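Local coordinates for uncharacterized protein DUF1185 (Bordetella bronchiseptica RB50, PDB 3BYQ) that is of unknown function but belongs to a family with a variant of the Bacillus chorismate mutase fold and may take part in amino-acid metabolism, at residues 48-53 / 92-97; 56-61 / 98-103. One frame throughout, in Å; residues are numbered along the deposited sequence.

Contact 1: residues 48-53 / 92-97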
loop_
_atom_site.group_PDB
_atom_site.type_symbol
_atom_site.label_atom_id
_atom_site.label_comp_id
_atom_site.label_asym_id
_atom_site.label_seq_id
_atom_site.Cartn_x
_atom_site.Cartn_y
_atom_site.Cartn_z
ATOM N N PRO B 48 -11.190 24.902 19.483
ATOM C CA PRO B 48 -11.897 25.800 18.588
ATOM C C PRO B 48 -11.061 26.856 17.937
ATOM O O PRO B 48 -11.401 27.301 16.867
ATOM C CB PRO B 48 -12.911 26.504 19.509
ATOM C CG PRO B 48 -12.571 26.137 20.859
ATOM C CD PRO B 48 -11.725 24.944 20.854
ATOM N N ASP B 49 -9.988 27.263 18.615
ATOM C CA ASP B 49 -9.109 28.348 18.162
ATOM C C ASP B 49 -7.736 27.900 17.656
ATOM O O ASP B 49 -6.750 27.731 18.386
ATOM C CB ASP B 49 -8.945 29.383 19.266
ATOM C CG ASP B 49 -8.181 30.613 18.809
ATOM O OD1 ASP B 49 -8.023 30.864 17.585
ATOM O OD2 ASP B 49 -7.780 31.368 19.708
ATOM N N LEU B 50 -7.692 27.764 16.333
ATOM C CA LEU B 50 -6.498 27.356 15.626
ATOM C C LEU B 50 -5.780 28.537 14.997
ATOM O O LEU B 50 -4.788 28.359 14.249
ATOM C CB LEU B 50 -6.867 26.374 14.534
ATOM C CG LEU B 50 -7.425 25.048 15.031
ATOM C CD1 LEU B 50 -7.902 24.155 13.874
ATOM C CD2 LEU B 50 -6.343 24.349 15.861
HETATM N N MSE B 51 -6.241 29.742 15.327
HETATM C CA MSE B 51 -5.687 30.944 14.665
HETATM C C MSE B 51 -4.236 31.231 15.060
HETATM O O MSE B 51 -3.426 31.557 14.190
HETATM C CB MSE B 51 -6.604 32.157 14.848
HETATM C CG MSE B 51 -8.015 31.921 14.386
HETATM SE SE MSE B 51 -8.140 31.410 12.519
HETATM C CE MSE B 51 -7.895 33.170 11.801
ATOM N N PRO B 52 -3.877 31.113 16.358
ATOM C CA PRO B 52 -2.478 31.286 16.726
ATOM C C PRO B 52 -1.522 30.320 16.022
ATOM O O PRO B 52 -0.451 30.725 15.573
ATOM C CB PRO B 52 -2.488 31.059 18.241
ATOM C CG PRO B 52 -3.855 31.511 18.652
ATOM C CD PRO B 52 -4.737 31.047 17.554
ATOM N N PHE B 53 -1.942 29.065 15.904
ATOM C CA PHE B 53 -1.151 28.020 15.237
ATOM C C PHE B 53 -0.953 28.390 13.766
ATOM O O PHE B 53 0.168 28.389 13.241
ATOM C CB PHE B 53 -1.882 26.679 15.412
ATOM C CG PHE B 53 -1.151 25.463 14.867
ATOM C CD1 PHE B 53 0.174 25.211 15.182
ATOM C CD2 PHE B 53 -1.847 24.508 14.166
ATOM C CE1 PHE B 53 0.811 24.055 14.739
ATOM C CE2 PHE B 53 -1.217 23.367 13.709
ATOM C CZ PHE B 53 0.126 23.129 14.016
HETATM N N MSE B 92 -8.749 17.197 9.984
HETATM C CA MSE B 92 -8.477 17.860 8.712
HETATM C C MSE B 92 -8.151 19.331 8.933
HETATM O O MSE B 92 -7.272 19.878 8.284
HETATM C CB MSE B 92 -9.692 17.746 7.776
HETATM C CG MSE B 92 -9.415 17.951 6.307
HETATM SE SE MSE B 92 -8.227 16.628 5.505
HETATM C CE MSE B 92 -9.067 16.567 3.733
ATOM N N GLU B 93 -8.866 19.940 9.868
ATOM C CA GLU B 93 -8.670 21.374 10.138
ATOM C C GLU B 93 -7.223 21.696 10.542
ATOM O O GLU B 93 -6.726 22.795 10.300
ATOM C CB GLU B 93 -9.678 21.897 11.159
ATOM C CG GLU B 93 -9.990 23.335 10.997
ATOM C CD GLU B 93 -10.822 23.607 9.774
ATOM O OE1 GLU B 93 -11.281 22.621 9.148
ATOM O OE2 GLU B 93 -11.049 24.800 9.462
ATOM N N HIS B 94 -6.521 20.725 11.126
ATOM C CA HIS B 94 -5.115 20.934 11.521
ATOM C C HIS B 94 -4.175 21.043 10.309
ATOM O O HIS B 94 -3.068 21.547 10.398
ATOM C CB HIS B 94 -4.618 19.816 12.428
ATOM C CG HIS B 94 -5.369 19.687 13.712
ATOM N ND1 HIS B 94 -5.445 18.491 14.398
ATOM C CD2 HIS B 94 -6.088 20.590 14.428
ATOM C CE1 HIS B 94 -6.182 18.669 15.486
ATOM N NE2 HIS B 94 -6.587 19.936 15.529
ATOM N N GLY B 95 -4.625 20.482 9.194
ATOM C CA GLY B 95 -3.912 20.581 7.942
ATOM C C GLY B 95 -4.378 21.801 7.164
ATOM O O GLY B 95 -3.624 22.402 6.423
ATOM N N ALA B 96 -5.637 22.159 7.341
ATOM C CA ALA B 96 -6.226 23.255 6.594
ATOM C C ALA B 96 -5.611 24.613 6.908
ATOM O O ALA B 96 -5.720 25.562 6.120
ATOM C CB ALA B 96 -7.740 23.269 6.779
ATOM N N VAL B 97 -4.965 24.699 8.057
ATOM C CA VAL B 97 -4.195 25.896 8.418
ATOM C C VAL B 97 -3.080 26.235 7.386
ATOM O O VAL B 97 -2.654 27.393 7.275
ATOM C CB VAL B 97 -3.504 25.768 9.806
ATOM C CG1 VAL B 97 -4.532 25.756 10.936
ATOM C CG2 VAL B 97 -2.573 24.540 9.862
#
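Leu50 meets the short helix 93-96 with both of its methyl groups. CD1 rests on the aliphatic part of Glu93, 3.6 Å from Glu93 CG. CD2 comes within 4.0 Å of CD2 of His94, at an oblique angle to the imidazole, and the two side chains lie roughly perpendicular. The leucine CB adds a looser apolar touch, 4.3 Å from CG1 of Val97. Phe53 approaches one turn further along. Its ring carbon CE2 is 4.2 Å from CG2 of Val97 and about as far from the backbone O of His94. CG of Phe53 is anti to the backbone N (chi1 -176°), which places CE2 beside these two groups. All direct contacts between the two segments are van der Waals.

The next shell holds these groups in place. The chain of Glu93 bends at chi2 (72°), so that CG lies on Leu50 while the carboxylate goes on to the second subunit. There OE1 forms a salt bridge with Arg173 of that subunit, and OE2 accepts a hydrogen bond from the backbone N of its Arg177. Tyr42 packs edge-to-face on Phe53 and also touches Leu50. Ile162 of strand 161-169 lies against both Phe53 and His94.

Leu50 is the N-cap residue of helix 51-72. Just before it, Asp49 OD1 accepts a hydrogen bond from the backbone N of Met51 at 3.1 Å. That donor sits above the carboxylate plane. The contact thus joins an Asx turn at the start of a long helix to a short helix at a subunit interface.

Contact 2: residues 56-61 / 98-103. With EDO (1,2-ethanediol), chain Q.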
loop_
_atom_site.group_PDB
_atom_site.type_symbol
_atom_site.label_atom_id
_atom_site.label_comp_id
_atom_site.label_asym_id
_atom_site.label_seq_id
_atom_site.Cartn_x
_atom_site.Cartn_y
_atom_site.Cartn_z
ATOM N N GLU B 56 1.587 31.274 13.470
ATOM C CA GLU B 56 2.981 30.890 13.674
ATOM C C GLU B 56 3.556 30.045 12.527
ATOM O O GLU B 56 4.728 30.165 12.183
ATOM C CB GLU B 56 3.214 30.182 14.994
ATOM C CG GLU B 56 4.703 30.201 15.329
ATOM C CD GLU B 56 5.073 29.438 16.576
ATOM O OE1 GLU B 56 4.156 29.114 17.385
ATOM O OE2 GLU B 56 6.309 29.196 16.724
ATOM N N LEU B 57 2.698 29.233 11.921
ATOM C CA LEU B 57 3.092 28.357 10.815
ATOM C C LEU B 57 3.570 29.106 9.585
ATOM O O LEU B 57 4.242 28.537 8.737
ATOM C CB LEU B 57 1.970 27.375 10.459
ATOM C CG LEU B 57 1.814 26.214 11.451
ATOM C CD1 LEU B 57 0.414 25.563 11.271
ATOM C CD2 LEU B 57 2.971 25.197 11.324
ATOM N N ARG B 58 3.265 30.392 9.501
ATOM C CA ARG B 58 3.747 31.166 8.360
ATOM C C ARG B 58 5.270 31.080 8.276
ATOM O O ARG B 58 5.813 30.991 7.189
ATOM C CB ARG B 58 3.271 32.617 8.437
ATOM C CG ARG B 58 3.429 33.415 7.157
ATOM C CD ARG B 58 2.303 33.150 6.166
ATOM N NE ARG B 58 1.016 33.607 6.682
ATOM C CZ ARG B 58 0.632 34.882 6.713
ATOM N NH1 ARG B 58 1.368 35.838 6.175
ATOM N NH2 ARG B 58 -0.540 35.197 7.229
ATOM N N SER B 59 5.927 31.054 9.436
ATOM C CA SER B 59 7.402 30.972 9.485
ATOM C C SER B 59 7.917 29.649 8.922
ATOM O O SER B 59 8.994 29.589 8.334
ATOM C CB SER B 59 7.957 31.187 10.897
ATOM O OG SER B 59 7.474 30.213 11.794
ATOM N N LEU B 60 7.156 28.600 9.134
ATOM C CA LEU B 60 7.492 27.277 8.581
ATOM C C LEU B 60 7.354 27.342 7.056
ATOM O O LEU B 60 8.172 26.800 6.329
ATOM C CB LEU B 60 6.570 26.204 9.146
ATOM C CG LEU B 60 6.905 24.775 8.712
ATOM C CD1 LEU B 60 8.297 24.366 9.228
ATOM C CD2 LEU B 60 5.815 23.780 9.190
ATOM N N GLY B 61 6.278 27.984 6.593
ATOM C CA GLY B 61 6.052 28.211 5.156
ATOM C C GLY B 61 7.264 28.903 4.549
ATOM O O GLY B 61 7.799 28.507 3.499
ATOM N N TRP B 98 -2.650 25.226 6.641
ATOM C CA TRP B 98 -1.554 25.371 5.670
ATOM C C TRP B 98 -1.952 26.133 4.396
ATOM O O TRP B 98 -1.105 26.614 3.684
ATOM C CB TRP B 98 -1.014 23.997 5.334
ATOM C CG TRP B 98 0.383 23.967 4.703
ATOM C CD1 TRP B 98 0.722 23.427 3.491
ATOM C CD2 TRP B 98 1.584 24.478 5.267
ATOM N NE1 TRP B 98 2.084 23.570 3.277
ATOM C CE2 TRP B 98 2.631 24.220 4.344
ATOM C CE3 TRP B 98 1.893 25.113 6.468
ATOM C CZ2 TRP B 98 3.942 24.548 4.607
ATOM C CZ3 TRP B 98 3.166 25.450 6.712
ATOM C CH2 TRP B 98 4.191 25.193 5.775
ATOM N N HIS B 99 -3.245 26.222 4.107
ATOM C CA HIS B 99 -3.681 26.993 2.945
ATOM C C HIS B 99 -3.133 28.414 3.041
ATOM O O HIS B 99 -2.499 28.900 2.107
ATOM C CB HIS B 99 -5.191 26.970 2.802
ATOM C CG HIS B 99 -5.728 25.652 2.337
ATOM N ND1 HIS B 99 -5.660 25.248 1.018
ATOM C CD2 HIS B 99 -6.389 24.669 3.002
ATOM C CE1 HIS B 99 -6.208 24.051 0.902
ATOM N NE2 HIS B 99 -6.671 23.681 2.081
ATOM N N GLU B 100 -3.346 29.050 4.194
ATOM C CA GLU B 100 -2.839 30.389 4.412
ATOM C C GLU B 100 -1.356 30.354 4.755
ATOM O O GLU B 100 -0.560 31.033 4.123
ATOM C CB GLU B 100 -3.590 31.129 5.494
ATOM C CG GLU B 100 -3.047 32.529 5.708
ATOM C CD GLU B 100 -3.649 33.195 6.883
ATOM O OE1 GLU B 100 -4.820 33.558 6.775
ATOM O OE2 GLU B 100 -2.953 33.346 7.903
ATOM N N ALA B 101 -0.972 29.502 5.701
ATOM C CA ALA B 101 0.411 29.500 6.200
ATOM C C ALA B 101 1.424 29.140 5.134
ATOM O O ALA B 101 2.443 29.812 5.008
ATOM C CB ALA B 101 0.579 28.599 7.440
ATOM N N GLY B 102 1.121 28.120 4.345
ATOM C CA GLY B 102 2.037 27.684 3.277
ATOM C C GLY B 102 1.908 28.529 2.032
ATOM O O GLY B 102 2.886 28.968 1.463
ATOM N N GLY B 103 0.673 28.793 1.639
ATOM C CA GLY B 103 0.387 29.525 0.418
ATOM C C GLY B 103 0.894 30.938 0.449
ATOM O O GLY B 103 1.627 31.367 -0.436
HETATM C C1 EDO Q . 5.590 35.829 5.413
HETATM O O1 EDO Q . 5.611 36.008 6.835
HETATM C C2 EDO Q . 4.498 36.685 4.792
HETATM O O2 EDO Q . 3.522 35.870 4.137
HETATM O O HOH W 1 -0.649 31.998 8.302
#
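Arg58 and Glu100 meet with their flat groups almost perpendicular, the guanidinium and carboxylate planes 87° apart. NH2 of Arg58 donates to OE2 of Glu100 at 3.1 Å in a salt bridge. The acceptor lies near the guanidinium plane, but the donor stands above the carboxylate plane. The arginine chain is bent at chi2 (81°) and chi3, which brings its end alongside helix 98-109, edge first. Its CD packs 3.5 Å from the backbone O of Ala101. Water 1 accepts from NE of Arg58 and donates to OE2 of Glu100 at 2.7 Å, so a second, bridged link joins the pair. On NH1, a 1,2-ethanediol molecule, probably from the crystallisation liquor, accepts a hydrogen bond through O2. The other carboxylate oxygen of Glu100, OE1, forms a salt bridge with Arg143 of the second subunit.

Apolar groups fill the other part of the contact. Leu57 CB and Ala101 CB touch at 3.5 Å. The six-membered ring of Trp98 reaches helix 51-72, its CH2 lying 3.6 Å from N of Gly61. Leu60 CD2 meets CZ3 of the same ring at 4.0 Å, and the two side chains cross at about a right angle. Gly102 CA lies over the centre of one indole face. Gly61 CA lies 4.0 Å from Ala101 O, so the two backbones come close here.

The axes of the two short helical segments come within 7.5 Å and cross at -46°. Strand 161-169 lies beside the pair. Its Phe164 stacks on Trp98 and touches Leu57 and Leu60, and its Ala165 O accepts from Trp98 NE1.

In the fold
Contacts 1 and 2 are centred 11 Å apart on the same side of the chain's centre. Both use helix 51-72: contact 1 its beginning, contact 2 the turns that follow. Their partners, helices 93-96 and 98-109, are also consecutive. The order along the chain is 48-53, 56-61, 92-97, 98-103, so the segments alternate, with strand 79-86 between the two pairs. The contacts touch where Val97 CG2 packs 3.5 Å from Leu57 CD1. Strand 161-169 of the mixed sheet contributes side chains to both. Together they belong to the helical layer that packs against that sheet. Each also reaches the second subunit, so this layer takes part in the six-chain assembly.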